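Long-range contacts in purine nucleoside phosphorylase (Thermus thermophilus, PDB 1ODI), which probably catalyses the reversible phosphorolysis of purine nucleosides such as adenosine, releasing the free base and ribose 1-phosphate: residues Asp97-Glu102 / Ser203-Asp208; Gly89-Ala94 / Ala177-Ala182; Val17-Asp22 / Gln61-Gly66. One frame throughout, in Å; residues are numbered along the deposited sequence.

The three contacts trace one nucleoside site across a single mixed beta sheet. Interaction 3 comes first in the chain and closes before the others open; the segments of interactions 1 and 2 then alternate, so these two are interleaved. Their centres lie about 10 Å apart, and they meet directly because strands 84-93 and 195-205 are neighbours. Interactions 2 and 3, with centres about 13 Å apart, also touch, and strand 16-19 pairs with strand 84-93. Interactions 1 and 3 are about 20 Å apart between centres and do not meet, yet all three reach the same adenosine: the base at interaction 1 and the ribose towards interaction 3, where a sulfate is also bound, with interaction 2 between.

Interaction 1 of 3, residues Asp97-Glu102 / Ser203-Asp208. With ADN (adenosine), chain H.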
loop_
_atom_site.group_PDB
_atom_site.type_symbol
_atom_site.label_atom_id
_atom_site.label_comp_id
_atom_site.label_asym_id
_atom_site.label_seq_id
_atom_site.Cartn_x
_atom_site.Cartn_y
_atom_site.Cartn_z
ATOM N N ASP A 97 -14.079 23.999 17.586
ATOM C CA ASP A 97 -15.159 24.864 17.128
ATOM C C ASP A 97 -16.504 24.162 16.905
ATOM O O ASP A 97 -17.527 24.835 16.880
ATOM C CB ASP A 97 -14.740 25.534 15.831
ATOM C CG ASP A 97 -14.409 24.516 14.740
ATOM O OD1 ASP A 97 -13.529 23.676 14.995
ATOM O OD2 ASP A 97 -15.015 24.585 13.656
ATOM N N LEU A 98 -16.528 22.839 16.751
ATOM C CA LEU A 98 -17.796 22.148 16.553
ATOM C C LEU A 98 -18.323 21.666 17.911
ATOM O O LEU A 98 -17.746 20.762 18.513
ATOM C CB LEU A 98 -17.568 20.986 15.590
ATOM C CG LEU A 98 -18.736 20.290 14.880
ATOM C CD1 LEU A 98 -19.666 21.322 14.278
ATOM C CD2 LEU A 98 -18.179 19.377 13.794
ATOM N N ALA A 99 -19.411 22.275 18.383
ATOM C CA ALA A 99 -19.978 21.936 19.683
ATOM C C ALA A 99 -21.031 20.839 19.637
ATOM O O ALA A 99 -21.711 20.637 18.624
ATOM C CB ALA A 99 -20.559 23.193 20.341
ATOM N N PRO A 100 -21.189 20.114 20.755
ATOM C CA PRO A 100 -22.167 19.026 20.850
ATOM C C PRO A 100 -23.588 19.526 20.615
ATOM O O PRO A 100 -23.999 20.535 21.183
ATOM C CB PRO A 100 -21.955 18.501 22.265
ATOM C CG PRO A 100 -20.483 18.728 22.479
ATOM C CD PRO A 100 -20.304 20.122 21.934
ATOM N N GLY A 101 -24.333 18.817 19.773
ATOM C CA GLY A 101 -25.692 19.225 19.473
ATOM C C GLY A 101 -25.795 19.788 18.069
ATOM O O GLY A 101 -26.858 19.758 17.450
ATOM N N GLU A 102 -24.690 20.310 17.551
ATOM C CA GLU A 102 -24.707 20.860 16.203
ATOM C C GLU A 102 -24.965 19.744 15.205
ATOM O O GLU A 102 -24.598 18.587 15.440
ATOM C CB GLU A 102 -23.385 21.543 15.876
ATOM C CG GLU A 102 -23.204 22.893 16.540
ATOM C CD GLU A 102 -21.988 23.642 16.012
ATOM O OE1 GLU A 102 -21.918 23.884 14.783
ATOM O OE2 GLU A 102 -21.106 23.989 16.827
ATOM N N SER A 203 -22.069 14.476 19.220
ATOM C CA SER A 203 -22.368 14.062 20.591
ATOM C C SER A 203 -21.168 14.216 21.519
ATOM O O SER A 203 -21.283 14.060 22.737
ATOM C CB SER A 203 -22.854 12.611 20.610
ATOM O OG SER A 203 -21.916 11.760 19.986
ATOM N N ASN A 204 -20.020 14.539 20.937
ATOM C CA ASN A 204 -18.803 14.704 21.718
ATOM C C ASN A 204 -17.640 15.218 20.881
ATOM O O ASN A 204 -17.679 15.216 19.644
ATOM C CB ASN A 204 -18.411 13.364 22.322
ATOM C CG ASN A 204 -17.962 12.364 21.266
ATOM O OD1 ASN A 204 -16.772 12.236 20.980
ATOM N ND2 ASN A 204 -18.918 11.665 20.666
ATOM N N ARG A 205 -16.610 15.679 21.572
ATOM C CA ARG A 205 -15.402 16.139 20.910
ATOM C C ARG A 205 -14.457 14.941 21.067
ATOM O O ARG A 205 -14.467 14.270 22.098
ATOM C CB ARG A 205 -14.841 17.394 21.598
ATOM C CG ARG A 205 -15.795 18.587 21.567
ATOM C CD ARG A 205 -15.081 19.883 21.918
ATOM N NE ARG A 205 -15.913 21.066 21.701
ATOM C CZ ARG A 205 -16.840 21.506 22.549
ATOM N NH1 ARG A 205 -17.067 20.859 23.689
ATOM N NH2 ARG A 205 -17.532 22.604 22.261
ATOM N N ILE A 206 -13.663 14.651 20.045
ATOM C CA ILE A 206 -12.762 13.511 20.114
ATOM C C ILE A 206 -11.839 13.576 21.323
ATOM O O ILE A 206 -11.154 14.574 21.544
ATOM C CB ILE A 206 -11.914 13.394 18.828
ATOM C CG1 ILE A 206 -12.800 12.925 17.665
ATOM C CG2 ILE A 206 -10.750 12.431 19.049
ATOM C CD1 ILE A 206 -12.928 11.416 17.510
ATOM N N GLY A 207 -11.832 12.499 22.102
ATOM C CA GLY A 207 -10.988 12.437 23.281
ATOM C C GLY A 207 -11.745 12.577 24.586
ATOM O O GLY A 207 -11.175 12.372 25.661
ATOM N N ASP A 208 -13.026 12.931 24.498
ATOM C CA ASP A 208 -13.852 13.094 25.689
ATOM C C ASP A 208 -14.107 11.748 26.356
ATOM O O ASP A 208 -14.395 10.752 25.683
ATOM C CB ASP A 208 -15.196 13.747 25.343
ATOM C CG ASP A 208 -15.052 15.193 24.916
ATOM O OD1 ASP A 208 -14.011 15.804 25.240
ATOM O OD2 ASP A 208 -15.983 15.723 24.269
HETATM O "O5'" ADN H . -20.245 5.715 19.827
HETATM C "C5'" ADN H . -19.609 5.405 18.601
HETATM C "C4'" ADN H . -20.753 5.386 17.568
HETATM O "O4'" ADN H . -21.450 6.681 17.411
HETATM C "C3'" ADN H . -20.253 5.073 16.169
HETATM O "O3'" ADN H . -21.218 4.167 15.597
HETATM C "C2'" ADN H . -20.187 6.417 15.404
HETATM O "O2'" ADN H . -20.865 6.410 14.152
HETATM C "C1'" ADN H . -20.699 7.451 16.454
HETATM N N9 ADN H . -19.637 8.302 17.123
HETATM C C8 ADN H . -19.900 9.300 18.080
HETATM N N7 ADN H . -18.849 9.920 18.550
HETATM C C5 ADN H . -17.786 9.317 17.878
HETATM C C6 ADN H . -16.343 9.515 17.925
HETATM N N6 ADN H . -15.761 10.419 18.718
HETATM N N1 ADN H . -15.565 8.724 17.106
HETATM C C2 ADN H . -16.150 7.797 16.296
HETATM N N3 ADN H . -17.479 7.524 16.170
HETATM C C4 ADN H . -18.243 8.316 16.989
#
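The guanidinium of Arg-205 has Pro-100 CD over one face, 3.5 Å above the plane and offset toward the rim, and the two side chains cross at about a right angle. Leu-98 O and the CA of Ala-99 approach the same group obliquely, Ala-99 CB lying 3.6 Å from Arg-205 NH2. An extended chain from CG to NE carries the guanidinium across to the 97-102 loop, where NE also makes a weak hydrogen bond to Ser-96 O. The loop keeps its shape through a type II turn from Ala-99 to Glu-102, and Glu-102 OE2 accepts from Ala-99 N (2.9 Å) from above the carboxylate plane.

Asn-204 leaves its backbone away from the loop, and its amide, the second flat group, meets the adenine. With CG set between the backbone N and the carbonyl carbon (chi1 68°), ND2 donates to adenosine N7 (2.7 Å, 160°) while OD1 accepts from adenosine N6 (3.1 Å). ND2 also donates to Ser-203 OG at 3.1 Å, which helps fix the rotation of the amide. The end of strand 195-205 thus bears the loop through Arg-205 and holds the base through Asn-204, a two-bond grip on N7 and N6 consistent with a purine pocket of the phosphorylase superfamily.

Interaction 2 of 3, residues Gly89-Ala94 / Ala177-Ala182; sequences GTAGAA and AFEMEA. With ADN (adenosine), chain H; SO4 (sulfate ion), chain G.
Between Gly-92 and Phe-178 the two strands are locked by a reciprocal pair of backbone bonds: Gly-92 N donates to Phe-178 O (2.9 Å), and Phe-178 N returns the bond to Gly-92 O. Packing is close around this antiparallel hydrogen-bonded pair. Ala-177 CB presses to 3.2 Å from Gly-92 O, and Ala-91 CB lies 3.8 Å from Ala-177 CB. At one edge of the Phe-178 ring, near its plane, Ala-94 CB meets CE1 at 3.9 Å; Trp-170 meets the same ring steeply inclined.

Strands 84-93 and 175-179 belong to the central mixed sheet of the alpha/beta phosphorylase fold; their short segments run antiparallel but well skewed, their directions 136° apart. Because Gly-92 has no side chain, the purine can lie against the backbone of Ala-91, Gly-92 and Phe-178, with the ribose beyond. Glu-179 carries its carboxylate away from residues 89-94, with CG set between the backbone N and the carbonyl carbon (chi1 51°) and the chain bent again at chi2 (97°). There OE1 accepts from both Glu-181 N and Ala-182 N, besides Ser-155 OG, and OE2 forms a salt bridge with Arg-87.

At the looser end, Gly-89 and Glu-181 do not touch directly; the sulfate lies between. Met-180 N donates to adenosine O2' (2.9 Å), and the Met-180 side chain runs along the sugar. The Glu-181 carboxylate straddles the diol, OE1 2.8 Å from adenosine O3' and OE2 2.8 Å from adenosine O2'. On the facing strand Thr-90 grips the sulfate twice, OG1 giving a proton to sulfate O3 (2.8 Å) and its backbone N another to O1. Glu-181 OE1 also accepts from Gly-66 N, tying this end to the 61-66 loop.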
loop_
_atom_site.group_PDB
_atom_site.type_symbol
_atom_site.label_atom_id
_atom_site.label_comp_id
_atom_site.label_asym_id
_atom_site.label_seq_id
_atom_site.Cartn_x
_atom_site.Cartn_y
_atom_site.Cartn_z
ATOM N N GLY A 89 -27.149 9.563 12.552
ATOM C CA GLY A 89 -26.296 9.153 13.658
ATOM C C GLY A 89 -25.648 10.276 14.443
ATOM O O GLY A 89 -26.077 11.426 14.392
ATOM N N THR A 90 -24.611 9.934 15.194
ATOM C CA THR A 90 -23.881 10.922 15.975
ATOM C C THR A 90 -22.423 10.839 15.545
ATOM O O THR A 90 -22.030 9.878 14.891
ATOM C CB THR A 90 -23.996 10.641 17.488
ATOM O OG1 THR A 90 -23.397 9.379 17.790
ATOM C CG2 THR A 90 -25.459 10.596 17.910
ATOM N N ALA A 91 -21.628 11.844 15.900
ATOM C CA ALA A 91 -20.214 11.861 15.533
ATOM C C ALA A 91 -19.376 12.668 16.525
ATOM O O ALA A 91 -19.913 13.431 17.326
ATOM C CB ALA A 91 -20.048 12.431 14.115
ATOM N N GLY A 92 -18.060 12.477 16.469
ATOM C CA GLY A 92 -17.163 13.196 17.356
ATOM C C GLY A 92 -16.448 14.312 16.623
ATOM O O GLY A 92 -15.775 14.053 15.626
ATOM N N ALA A 93 -16.592 15.547 17.107
ATOM C CA ALA A 93 -15.959 16.714 16.475
ATOM C C ALA A 93 -14.433 16.611 16.387
ATOM O O ALA A 93 -13.762 16.249 17.356
ATOM C CB ALA A 93 -16.347 17.978 17.222
ATOM N N ALA A 94 -13.892 16.941 15.218
ATOM C CA ALA A 94 -12.451 16.870 14.987
ATOM C C ALA A 94 -11.743 18.117 15.493
ATOM O O ALA A 94 -10.532 18.109 15.698
ATOM C CB ALA A 94 -12.166 16.680 13.507
ATOM N N ALA A 177 -15.862 15.799 11.491
ATOM C CA ALA A 177 -16.066 14.866 12.593
ATOM C C ALA A 177 -15.834 13.417 12.186
ATOM O O ALA A 177 -15.818 13.079 10.999
ATOM C CB ALA A 177 -17.479 15.029 13.159
ATOM N N PHE A 178 -15.659 12.565 13.189
ATOM C CA PHE A 178 -15.432 11.159 12.949
ATOM C C PHE A 178 -16.639 10.358 13.363
ATOM O O PHE A 178 -17.224 10.598 14.420
ATOM C CB PHE A 178 -14.212 10.652 13.727
ATOM C CG PHE A 178 -12.905 11.144 13.191
ATOM C CD1 PHE A 178 -12.510 12.465 13.387
ATOM C CD2 PHE A 178 -12.089 10.301 12.442
ATOM C CE1 PHE A 178 -11.318 12.944 12.838
ATOM C CE2 PHE A 178 -10.897 10.770 11.889
ATOM C CZ PHE A 178 -10.511 12.097 12.087
ATOM N N GLU A 179 -17.011 9.412 12.509
ATOM C CA GLU A 179 -18.120 8.522 12.774
ATOM C C GLU A 179 -17.751 7.166 12.157
ATOM O O GLU A 179 -16.656 7.025 11.604
ATOM C CB GLU A 179 -19.425 9.113 12.228
ATOM C CG GLU A 179 -19.384 9.554 10.799
ATOM C CD GLU A 179 -19.942 8.506 9.885
ATOM O OE1 GLU A 179 -19.148 7.805 9.229
ATOM O OE2 GLU A 179 -21.183 8.378 9.839
ATOM N N MET A 180 -18.638 6.177 12.242
ATOM C CA MET A 180 -18.297 4.842 11.758
ATOM C C MET A 180 -19.255 4.106 10.826
ATOM O O MET A 180 -19.360 2.882 10.910
ATOM C CB MET A 180 -18.029 3.937 12.967
ATOM C CG MET A 180 -16.959 4.453 13.924
ATOM S SD MET A 180 -16.897 3.519 15.483
ATOM C CE MET A 180 -16.226 1.945 14.918
ATOM N N GLU A 181 -19.955 4.811 9.945
ATOM C CA GLU A 181 -20.856 4.106 9.044
ATOM C C GLU A 181 -21.032 4.726 7.664
ATOM O O GLU A 181 -21.238 4.008 6.686
ATOM C CB GLU A 181 -22.241 3.936 9.687
ATOM C CG GLU A 181 -22.296 2.966 10.854
ATOM C CD GLU A 181 -22.069 3.646 12.189
ATOM O OE1 GLU A 181 -21.661 2.962 13.163
ATOM O OE2 GLU A 181 -22.313 4.867 12.261
ATOM N N ALA A 182 -20.927 6.048 7.581
ATOM C CA ALA A 182 -21.156 6.768 6.329
ATOM C C ALA A 182 -20.478 6.277 5.048
ATOM O O ALA A 182 -21.165 5.943 4.079
ATOM C CB ALA A 182 -20.882 8.261 6.533
HETATM O "O5'" ADN H . -20.245 5.715 19.827
HETATM C "C5'" ADN H . -19.609 5.405 18.601
HETATM C "C4'" ADN H . -20.753 5.386 17.568
HETATM O "O4'" ADN H . -21.450 6.681 17.411
HETATM C "C3'" ADN H . -20.253 5.073 16.169
HETATM O "O3'" ADN H . -21.218 4.167 15.597
HETATM C "C2'" ADN H . -20.187 6.417 15.404
HETATM O "O2'" ADN H . -20.865 6.410 14.152
HETATM C "C1'" ADN H . -20.699 7.451 16.454
HETATM N N9 ADN H . -19.637 8.302 17.123
HETATM C C8 ADN H . -19.900 9.300 18.080
HETATM N N7 ADN H . -18.849 9.920 18.550
HETATM C C5 ADN H . -17.786 9.317 17.878
HETATM C C6 ADN H . -16.343 9.515 17.925
HETATM N N6 ADN H . -15.761 10.419 18.718
HETATM N N1 ADN H . -15.565 8.724 17.106
HETATM C C2 ADN H . -16.150 7.797 16.296
HETATM N N3 ADN H . -17.479 7.524 16.170
HETATM C C4 ADN H . -18.243 8.316 16.989
HETATM S S SO4 G . -24.599 6.296 15.844
HETATM O O1 SO4 G . -23.661 7.009 14.960
HETATM O O2 SO4 G . -25.891 6.135 15.156
HETATM O O3 SO4 G . -24.783 7.072 17.085
HETATM O O4 SO4 G . -24.063 4.963 16.176
#

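Interaction 3 of 3, residues Val17-Asp22 / Gln61-Gly66. With ADN (adenosine), chain H; SO4 (sulfate ion), chain G.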
loop_
_atom_site.group_PDB
_atom_site.type_symbol
_atom_site.label_atom_id
_atom_site.label_comp_id
_atom_site.label_asym_id
_atom_site.label_seq_id
_atom_site.Cartn_x
_atom_site.Cartn_y
_atom_site.Cartn_z
ATOM N N VAL A 17 -35.913 4.738 4.264
ATOM C CA VAL A 17 -35.426 4.208 5.536
ATOM C C VAL A 17 -34.407 5.097 6.251
ATOM O O VAL A 17 -33.444 5.555 5.644
ATOM C CB VAL A 17 -34.765 2.815 5.328
ATOM C CG1 VAL A 17 -34.463 2.165 6.666
ATOM C CG2 VAL A 17 -35.668 1.921 4.496
ATOM N N LEU A 18 -34.634 5.346 7.540
ATOM C CA LEU A 18 -33.696 6.121 8.349
ATOM C C LEU A 18 -32.816 5.064 8.996
ATOM O O LEU A 18 -33.316 4.026 9.438
ATOM C CB LEU A 18 -34.394 6.925 9.448
ATOM C CG LEU A 18 -35.332 8.078 9.076
ATOM C CD1 LEU A 18 -35.387 9.010 10.268
ATOM C CD2 LEU A 18 -34.848 8.839 7.852
ATOM N N LEU A 19 -31.515 5.337 9.052
ATOM C CA LEU A 19 -30.550 4.396 9.597
ATOM C C LEU A 19 -29.761 4.873 10.818
ATOM O O LEU A 19 -28.671 5.445 10.684
ATOM C CB LEU A 19 -29.561 3.988 8.496
ATOM C CG LEU A 19 -30.115 3.332 7.226
ATOM C CD1 LEU A 19 -29.051 3.323 6.142
ATOM C CD2 LEU A 19 -30.574 1.919 7.538
ATOM N N PRO A 20 -30.316 4.677 12.025
ATOM C CA PRO A 20 -29.586 5.097 13.223
ATOM C C PRO A 20 -28.656 3.931 13.535
ATOM O O PRO A 20 -28.898 2.808 13.069
ATOM C CB PRO A 20 -30.692 5.252 14.263
ATOM C CG PRO A 20 -31.660 4.176 13.860
ATOM C CD PRO A 20 -31.710 4.336 12.353
ATOM N N GLY A 21 -27.598 4.179 14.303
ATOM C CA GLY A 21 -26.674 3.106 14.641
ATOM C C GLY A 21 -27.089 2.361 15.898
ATOM O O GLY A 21 -26.891 1.152 16.027
ATOM N N ASP A 22 -27.683 3.096 16.828
ATOM C CA ASP A 22 -28.124 2.542 18.093
ATOM C C ASP A 22 -29.592 2.112 18.069
ATOM O O ASP A 22 -30.476 2.902 17.738
ATOM C CB ASP A 22 -27.869 3.589 19.187
ATOM C CG ASP A 22 -28.557 3.263 20.492
ATOM O OD1 ASP A 22 -28.652 2.071 20.844
ATOM O OD2 ASP A 22 -28.989 4.210 21.179
ATOM N N GLN A 61 -34.330 1.468 10.541
ATOM C CA GLN A 61 -33.525 0.268 10.763
ATOM C C GLN A 61 -32.249 0.529 11.549
ATOM O O GLN A 61 -31.539 1.496 11.288
ATOM C CB GLN A 61 -33.163 -0.367 9.410
ATOM C CG GLN A 61 -32.288 -1.604 9.498
ATOM C CD GLN A 61 -32.930 -2.712 10.311
ATOM O OE1 GLN A 61 -34.049 -3.137 10.027
ATOM N NE2 GLN A 61 -32.222 -3.189 11.329
ATOM N N THR A 62 -31.966 -0.340 12.512
ATOM C CA THR A 62 -30.762 -0.218 13.312
ATOM C C THR A 62 -29.619 -0.804 12.492
ATOM O O THR A 62 -29.750 -1.892 11.916
ATOM C CB THR A 62 -30.881 -1.000 14.623
ATOM O OG1 THR A 62 -31.911 -0.428 15.439
ATOM C CG2 THR A 62 -29.569 -0.958 15.374
ATOM N N THR A 63 -28.497 -0.093 12.437
ATOM C CA THR A 63 -27.354 -0.566 11.661
ATOM C C THR A 63 -26.277 -1.221 12.515
ATOM O O THR A 63 -25.557 -2.098 12.044
ATOM C CB THR A 63 -26.678 0.587 10.890
ATOM O OG1 THR A 63 -26.118 1.516 11.824
ATOM C CG2 THR A 63 -27.683 1.314 10.006
ATOM N N GLY A 64 -26.182 -0.801 13.772
ATOM C CA GLY A 64 -25.148 -1.321 14.643
ATOM C C GLY A 64 -23.988 -0.358 14.452
ATOM O O GLY A 64 -24.132 0.612 13.709
ATOM N N MET A 65 -22.854 -0.605 15.099
ATOM C CA MET A 65 -21.700 0.279 14.961
ATOM C C MET A 65 -20.642 -0.307 14.024
ATOM O O MET A 65 -20.304 -1.490 14.112
ATOM C CB MET A 65 -21.047 0.538 16.328
ATOM C CG MET A 65 -21.967 1.095 17.384
ATOM S SD MET A 65 -21.101 1.526 18.916
ATOM C CE MET A 65 -20.818 -0.143 19.624
ATOM N N GLY A 66 -20.108 0.530 13.141
ATOM C CA GLY A 66 -19.075 0.069 12.234
ATOM C C GLY A 66 -19.603 -0.262 10.863
ATOM O O GLY A 66 -20.701 -0.806 10.731
HETATM O "O5'" ADN H . -20.245 5.715 19.827
HETATM C "C5'" ADN H . -19.609 5.405 18.601
HETATM C "C4'" ADN H . -20.753 5.386 17.568
HETATM O "O4'" ADN H . -21.450 6.681 17.411
HETATM C "C3'" ADN H . -20.253 5.073 16.169
HETATM O "O3'" ADN H . -21.218 4.167 15.597
HETATM C "C2'" ADN H . -20.187 6.417 15.404
HETATM O "O2'" ADN H . -20.865 6.410 14.152
HETATM C "C1'" ADN H . -20.699 7.451 16.454
HETATM N N9 ADN H . -19.637 8.302 17.123
HETATM C C8 ADN H . -19.900 9.300 18.080
HETATM N N7 ADN H . -18.849 9.920 18.550
HETATM C C5 ADN H . -17.786 9.317 17.878
HETATM C C6 ADN H . -16.343 9.515 17.925
HETATM N N6 ADN H . -15.761 10.419 18.718
HETATM N N1 ADN H . -15.565 8.724 17.106
HETATM C C2 ADN H . -16.150 7.797 16.296
HETATM N N3 ADN H . -17.479 7.524 16.170
HETATM C C4 ADN H . -18.243 8.316 16.989
HETATM S S SO4 G . -24.599 6.296 15.844
HETATM O O1 SO4 G . -23.661 7.009 14.960
HETATM O O2 SO4 G . -25.891 6.135 15.156
HETATM O O3 SO4 G . -24.783 7.072 17.085
HETATM O O4 SO4 G . -24.063 4.963 16.176
HETATM O O HOH W 1 -26.309 4.059 11.022
#
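A chi1 of 65° in Thr-63 tucks OG1 between the backbone N and the carbonyl carbon and swings CG2 against Leu-19, where it lies 3.6 Å from Leu-19 CB; the two side chains cross at about a right angle. Gln-61, by contrast, places CG opposite its backbone N (chi1 178°), and its side chain lies alongside that of Val-17, pointing the same way, with Gln-61 CB 4.0 Å from Val-17 CG1. A bend further out in the Gln-61 chain returns NE2 to Thr-62 O (2.9 Å) in the carbonyl plane, on a lone pair, while OE1 accepts from Tyr-40 and NE2 also reaches Leu-46 O. The amide is therefore pinned in its rotation.

The backbones join through Gln-61 N to Leu-18 O, and Thr-63 N to Pro-20 O at 3.0 Å. Pro-20, lacking an N-H, lets its CD lie close to Gln-61 O instead. Farther along, the bond from Gly-64 N to Gly-21 O is weak. The Thr-63 hydroxyl gives its proton to Gly-64 O and accepts one from a water that donates also to Leu-19 O, so the water links Leu-19 O with Thr-63 OG1 across the two segments.

Both segments then lead into helices, 23-33 with Asp-22 at the N-cap and 67-79 with Gly-66 at the N-cap. Gly-21 N donates to sulfate O2 (2.7 Å), in company with Arg-25, Arg-87, Thr-90 and Arg-44 of the second subunit, and Met-65 CG comes within 3.6 Å of adenosine O3'. Parallel strands 16-19 and 56-61 thus lead into loops carrying Gly-21, Gly-64 and Gly-66, an alpha/beta arrangement in which the sulfate probably marks the phosphate site of the phosphorylase.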